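Local coordinates for protein triacylglycerol lipase (Yarrowia lipolytica, PDB 3O0D) that probably hydrolyses the ester bonds of triacylglycerols, acting as a secreted, N-glycosylated lipase of the alpha/beta-hydrolase fold, at residues Ser14-Phe17 with Phe18-Tyr21; Asp145-Ile148 with Glu149-Asp153. All coordinates share one frame; numbering follows the deposited sequence.

Contact 1. Residues Ser14-Phe17 with Phe18-Tyr21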
loop_
_atom_site.group_PDB
_atom_site.type_symbol
_atom_site.label_atom_id
_atom_site.label_comp_id
_atom_site.label_asym_id
_atom_site.label_seq_id
_atom_site.Cartn_x
_atom_site.Cartn_y
_atom_site.Cartn_z
ATOM N N SER A 14 6.829 12.888 -11.159
ATOM C CA SER A 14 5.885 12.261 -10.232
ATOM C C SER A 14 5.496 10.938 -10.793
ATOM O O SER A 14 5.434 9.958 -10.021
ATOM C CB SER A 14 4.609 13.122 -10.164
ATOM O OG SER A 14 4.939 14.347 -9.494
ATOM N N TYR A 15 5.310 10.836 -12.108
ATOM C CA TYR A 15 4.978 9.539 -12.687
ATOM C C TYR A 15 6.138 8.532 -12.400
ATOM O O TYR A 15 5.908 7.390 -12.005
ATOM C CB TYR A 15 4.884 9.718 -14.246
ATOM C CG TYR A 15 4.576 8.443 -15.006
ATOM C CD1 TYR A 15 3.305 8.311 -15.607
ATOM C CD2 TYR A 15 5.580 7.450 -15.234
ATOM C CE1 TYR A 15 3.001 7.170 -16.359
ATOM C CE2 TYR A 15 5.300 6.280 -16.015
ATOM C CZ TYR A 15 4.015 6.190 -16.553
ATOM O OH TYR A 15 3.779 5.028 -17.253
ATOM N N ASN A 16 7.432 8.992 -12.524
ATOM C CA ASN A 16 8.556 8.088 -12.323
ATOM C C ASN A 16 8.663 7.623 -10.814
ATOM O O ASN A 16 9.073 6.453 -10.552
ATOM C CB ASN A 16 9.877 8.760 -12.662
ATOM C CG ASN A 16 9.999 9.066 -14.158
ATOM O OD1 ASN A 16 9.257 8.538 -14.961
ATOM N ND2 ASN A 16 10.934 9.980 -14.506
ATOM N N PHE A 17 8.191 8.504 -9.932
ATOM C CA PHE A 17 8.170 8.229 -8.521
ATOM C C PHE A 17 7.120 7.131 -8.231
ATOM O O PHE A 17 7.433 6.110 -7.567
ATOM C CB PHE A 17 7.801 9.523 -7.840
ATOM C CG PHE A 17 7.336 9.365 -6.390
ATOM C CD1 PHE A 17 8.244 9.223 -5.326
ATOM C CD2 PHE A 17 5.991 9.530 -6.152
ATOM C CE1 PHE A 17 7.675 9.220 -3.967
ATOM C CE2 PHE A 17 5.453 9.471 -4.874
ATOM C CZ PHE A 17 6.316 9.309 -3.802
ATOM N N PHE A 18 5.939 7.255 -8.812
ATOM C CA PHE A 18 4.959 6.189 -8.598
ATOM C C PHE A 18 5.438 4.868 -9.189
ATOM O O PHE A 18 5.297 3.845 -8.596
ATOM C CB PHE A 18 3.609 6.581 -9.177
ATOM C CG PHE A 18 2.989 7.790 -8.511
ATOM C CD1 PHE A 18 2.883 7.875 -7.137
ATOM C CD2 PHE A 18 2.488 8.831 -9.244
ATOM C CE1 PHE A 18 2.306 8.945 -6.553
ATOM C CE2 PHE A 18 1.909 9.913 -8.638
ATOM C CZ PHE A 18 1.838 9.984 -7.311
ATOM N N GLU A 19 5.986 4.927 -10.386
ATOM C CA GLU A 19 6.501 3.701 -11.042
ATOM C C GLU A 19 7.529 3.026 -10.218
ATOM O O GLU A 19 7.562 1.798 -10.110
ATOM C CB GLU A 19 7.006 4.080 -12.440
ATOM C CG GLU A 19 7.623 2.909 -13.213
ATOM C CD GLU A 19 8.130 3.392 -14.609
ATOM O OE1 GLU A 19 9.078 4.204 -14.640
ATOM O OE2 GLU A 19 7.503 2.948 -15.596
ATOM N N LYS A 20 8.403 3.834 -9.605
ATOM C CA LYS A 20 9.387 3.274 -8.691
ATOM C C LYS A 20 8.802 2.361 -7.585
ATOM O O LYS A 20 9.325 1.195 -7.427
ATOM C CB LYS A 20 10.227 4.412 -8.047
ATOM C CG LYS A 20 11.101 3.857 -6.917
ATOM C CD LYS A 20 11.900 5.084 -6.347
ATOM C CE LYS A 20 12.571 4.666 -5.045
ATOM N NZ LYS A 20 13.387 5.806 -4.479
ATOM N N TYR A 21 7.751 2.866 -6.946
ATOM C CA TYR A 21 7.132 2.102 -5.804
ATOM C C TYR A 21 6.371 0.912 -6.441
ATOM O O TYR A 21 6.371 -0.247 -5.887
ATOM C CB TYR A 21 6.316 2.963 -4.799
ATOM C CG TYR A 21 7.330 3.812 -4.076
ATOM C CD1 TYR A 21 8.103 3.264 -3.035
ATOM C CD2 TYR A 21 7.603 5.089 -4.524
ATOM C CE1 TYR A 21 9.089 3.955 -2.452
ATOM C CE2 TYR A 21 8.643 5.806 -3.907
ATOM C CZ TYR A 21 9.363 5.211 -2.900
ATOM O OH TYR A 21 10.378 5.907 -2.299
HETATM O O HOH W 1 5.298 2.591 -16.675
HETATM O O HOH W 2 10.503 5.150 -12.469
HETATM O O HOH W 3 9.049 6.213 -16.430
#
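An aromatic cluster on helix 12-27, close to the N terminus of this alpha/beta-hydrolase, is built from Phe17, Phe18 and Tyr21, with Phe17 in the middle. Phe17 turns its CG anti to the backbone N (chi1 163°), whereas CG of Phe18 and of Tyr21 lies beside the nitrogen, and the rings converge. Tyr21 directs an edge at one face of Phe17 in an offset edge-to-face pair with planes 70° apart, and CE2 of Tyr21 comes within 3.5 Å of CE1 of Phe17. The second neighbour is met differently: the Phe18 ring lies oblique to that of Phe17, and CE1 of Phe18 stands 3.6 Å from CE2 of Phe17. Tyr223 adds an edge-to-face partner for both phenylalanines, while Tyr21 packs on strands 155-161 and 183-187, the first of which leads to the probable nucleophile elbow.

The backbone beneath follows alpha-helical i to i+4 bonding, with Phe18 N 3.0 Å from Ser14 O and Glu19 N 2.9 Å from Tyr15 O. The bond from Tyr21 N to Phe17 O, at 3.3 Å, is weak; CD2 of Tyr21 crowds the same oxygen.

A different side of the helix is polar. Glu19 extends outward with CG anti to the backbone N, which sets OE2 near the plane of the Tyr15 ring, at its edge. One water donates to both Tyr15 OH and Glu19 OE2; the phenol also bonds to Pro257 O. Two further waters engage Glu19 OE1. One of them links it to Asn16 OD1, which Gln12 also holds, and the other donates to Asn16 O at 2.7 Å and to Glu19 OE1 at 2.8 Å.

Contact 2. Residues Asp145-Ile148 with Glu149-Asp153; sequences DSVI and EQYPD. With NAG (2-acetamido-2-deoxy-beta-D-glucopyranose), chain H.
The carbonyl oxygen of Asp145 is gripped twice, by Glu149 N at 3.1 Å in the helical i to i+4 manner and by a water whose oxygen lies 3.0 Å away. The same water also reaches Glu149 OE2, although it has more acceptors within range than protons to give. With CG beside its backbone N (chi1 -63°), Glu149 lays CG against Asp145 O, and the further bend at chi2 carries the carboxylate back over the turn to the water.

This is the C-terminal end of helix 127-150. Its i to i+4 bonding continues with Gln150 N to Ser146 O and ends with Tyr151 N, which bonds to Val147 O at 3.0 Å and more weakly to Ile148 O. Tyr151 then leaves the helical conformation. Pro152 has no N-H to offer Ile148 O and instead presents its CA to that oxygen, 3.2 Å away, as a CA-H...O contact. On the inner side, Val147 CG1 meets Tyr151 CD2 at 4.0 Å, and the two side chains pack on Val74 of strand 68-75; Ile148 rests on Ile81 of strand 80-87. CG of Gln150 lies over one face of the Tyr151 ring, toward its rim.

The carboxylate of Asp145 faces an N-acetylglucosamine, part of a glycan carried by the protein itself, probably on Asn113. O3 of the sugar donates to Asp145 OD1 at 2.5 Å, and its amide N2 donates to Asp145 OD2 at 2.8 Å, so that the two carboxylate oxygens take different donors of the sugar, a two-point grip that limits its rotation; His180 makes a further hydrogen bond to the sugar. With Glu149 OE2 6.1 Å from Asp145 OD1, a like charge not in contact, the two donors from the glycan would probably help Asp145 remain negatively charged.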
loop_
_atom_site.group_PDB
_atom_site.type_symbol
_atom_site.label_atom_id
_atom_site.label_comp_id
_atom_site.label_asym_id
_atom_site.label_seq_id
_atom_site.Cartn_x
_atom_site.Cartn_y
_atom_site.Cartn_z
ATOM N N ASP A 145 13.591 -1.782 13.155
ATOM C CA ASP A 145 14.187 -0.848 14.176
ATOM C C ASP A 145 15.725 -0.857 14.220
ATOM O O ASP A 145 16.337 0.211 14.327
ATOM C CB ASP A 145 13.598 -1.184 15.577
ATOM C CG ASP A 145 12.289 -0.482 15.830
ATOM O OD1 ASP A 145 12.042 0.630 15.308
ATOM O OD2 ASP A 145 11.457 -1.029 16.597
ATOM N N SER A 146 16.389 -1.999 14.095
ATOM C CA SER A 146 17.845 -2.032 14.129
ATOM C C SER A 146 18.417 -1.361 12.892
ATOM O O SER A 146 19.417 -0.654 12.965
ATOM C CB SER A 146 18.446 -3.423 14.294
ATOM O OG SER A 146 18.369 -4.182 13.119
ATOM N N VAL A 147 17.748 -1.567 11.754
ATOM C CA VAL A 147 18.211 -0.925 10.507
ATOM C C VAL A 147 17.983 0.605 10.582
ATOM O O VAL A 147 18.829 1.394 10.105
ATOM C CB VAL A 147 17.499 -1.587 9.220
ATOM C CG1 VAL A 147 17.929 -0.815 7.905
ATOM C CG2 VAL A 147 18.005 -3.076 9.043
ATOM N N ILE A 148 16.901 1.054 11.155
ATOM C CA ILE A 148 16.644 2.532 11.358
ATOM C C ILE A 148 17.807 3.106 12.179
ATOM O O ILE A 148 18.308 4.197 11.899
ATOM C CB ILE A 148 15.233 2.774 11.994
ATOM C CG1 ILE A 148 14.089 2.419 11.006
ATOM C CG2 ILE A 148 14.997 4.221 12.534
ATOM C CD1 ILE A 148 12.728 2.206 11.652
ATOM N N GLU A 149 18.206 2.387 13.233
ATOM C CA GLU A 149 19.321 2.906 14.081
ATOM C C GLU A 149 20.639 2.925 13.328
ATOM O O GLU A 149 21.507 3.778 13.538
ATOM C CB GLU A 149 19.421 2.109 15.421
ATOM C CG GLU A 149 18.173 2.273 16.264
ATOM C CD GLU A 149 17.904 3.710 16.700
ATOM O OE1 GLU A 149 18.819 4.333 17.312
ATOM O OE2 GLU A 149 16.782 4.221 16.427
ATOM N N GLN A 150 20.840 1.990 12.428
ATOM C CA GLN A 150 22.011 1.938 11.659
ATOM C C GLN A 150 22.115 3.066 10.613
ATOM O O GLN A 150 23.196 3.521 10.294
ATOM C CB GLN A 150 22.075 0.583 10.973
ATOM C CG GLN A 150 23.285 0.410 10.162
ATOM C CD GLN A 150 23.493 -1.056 9.759
ATOM O OE1 GLN A 150 22.606 -1.920 9.947
ATOM N NE2 GLN A 150 24.650 -1.322 9.155
ATOM N N TYR A 151 20.974 3.456 10.043
ATOM C CA TYR A 151 20.876 4.498 9.015
ATOM C C TYR A 151 19.938 5.584 9.416
ATOM O O TYR A 151 18.822 5.722 8.908
ATOM C CB TYR A 151 20.405 3.874 7.654
ATOM C CG TYR A 151 21.382 2.827 7.209
ATOM C CD1 TYR A 151 22.565 3.219 6.586
ATOM C CD2 TYR A 151 21.143 1.462 7.367
ATOM C CE1 TYR A 151 23.523 2.321 6.202
ATOM C CE2 TYR A 151 22.141 0.490 6.928
ATOM C CZ TYR A 151 23.315 0.966 6.341
ATOM O OH TYR A 151 24.346 0.116 5.891
ATOM N N PRO A 152 20.315 6.357 10.440
ATOM C CA PRO A 152 19.260 7.156 11.114
ATOM C C PRO A 152 18.780 8.377 10.359
ATOM O O PRO A 152 17.697 8.913 10.631
ATOM C CB PRO A 152 19.983 7.658 12.403
ATOM C CG PRO A 152 21.354 7.367 12.204
ATOM C CD PRO A 152 21.598 6.369 11.124
ATOM N N ASP A 153 19.542 8.763 9.321
ATOM C CA ASP A 153 19.054 9.863 8.513
ATOM C C ASP A 153 18.442 9.411 7.154
ATOM O O ASP A 153 18.022 10.233 6.382
ATOM C CB ASP A 153 20.085 11.001 8.368
ATOM C CG ASP A 153 21.242 10.704 7.497
ATOM O OD1 ASP A 153 21.332 9.618 6.893
ATOM O OD2 ASP A 153 22.129 11.621 7.427
HETATM C C1 NAG H . 7.527 0.685 18.068
HETATM C C2 NAG H . 8.417 1.104 16.876
HETATM C C3 NAG H . 9.645 1.816 17.428
HETATM C C4 NAG H . 9.241 2.984 18.333
HETATM C C5 NAG H . 8.407 2.391 19.443
HETATM C C6 NAG H . 8.019 3.328 20.603
HETATM C C7 NAG H . 8.345 -0.364 14.904
HETATM C C8 NAG H . 8.950 -1.526 14.172
HETATM N N2 NAG H . 8.890 -0.031 16.080
HETATM O O3 NAG H . 10.435 2.269 16.312
HETATM O O4 NAG H . 10.417 3.530 18.938
HETATM O O5 NAG H . 7.232 1.825 18.824
HETATM O O6 NAG H . 7.582 4.518 20.050
HETATM O O7 NAG H . 7.378 0.230 14.461
HETATM O O HOH W 4 14.827 2.266 15.834
#

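From the N terminus, the chain enters contact 1 within the first helix, 12-27, and reaches contact 2 more than a hundred residues later, at the end of helix 127-150. Each is a run of consecutive residues, so neither closes a long loop, and the two follow in series without nesting or crossing. The centres of contact 1 and contact 2 lie about 25 Å apart, and their nearest atoms about 12 Å apart. They serve different regions of the large mixed sheet: residues 14-21 pack on strands 155-161, 183-187 and 262-265, whereas residues 145-153 lie against strands 53-60, 68-75 and 80-87, toward one outer edge. After contact 2 the chain turns directly into strand 155-161, on which Tyr21 of contact 1 packs.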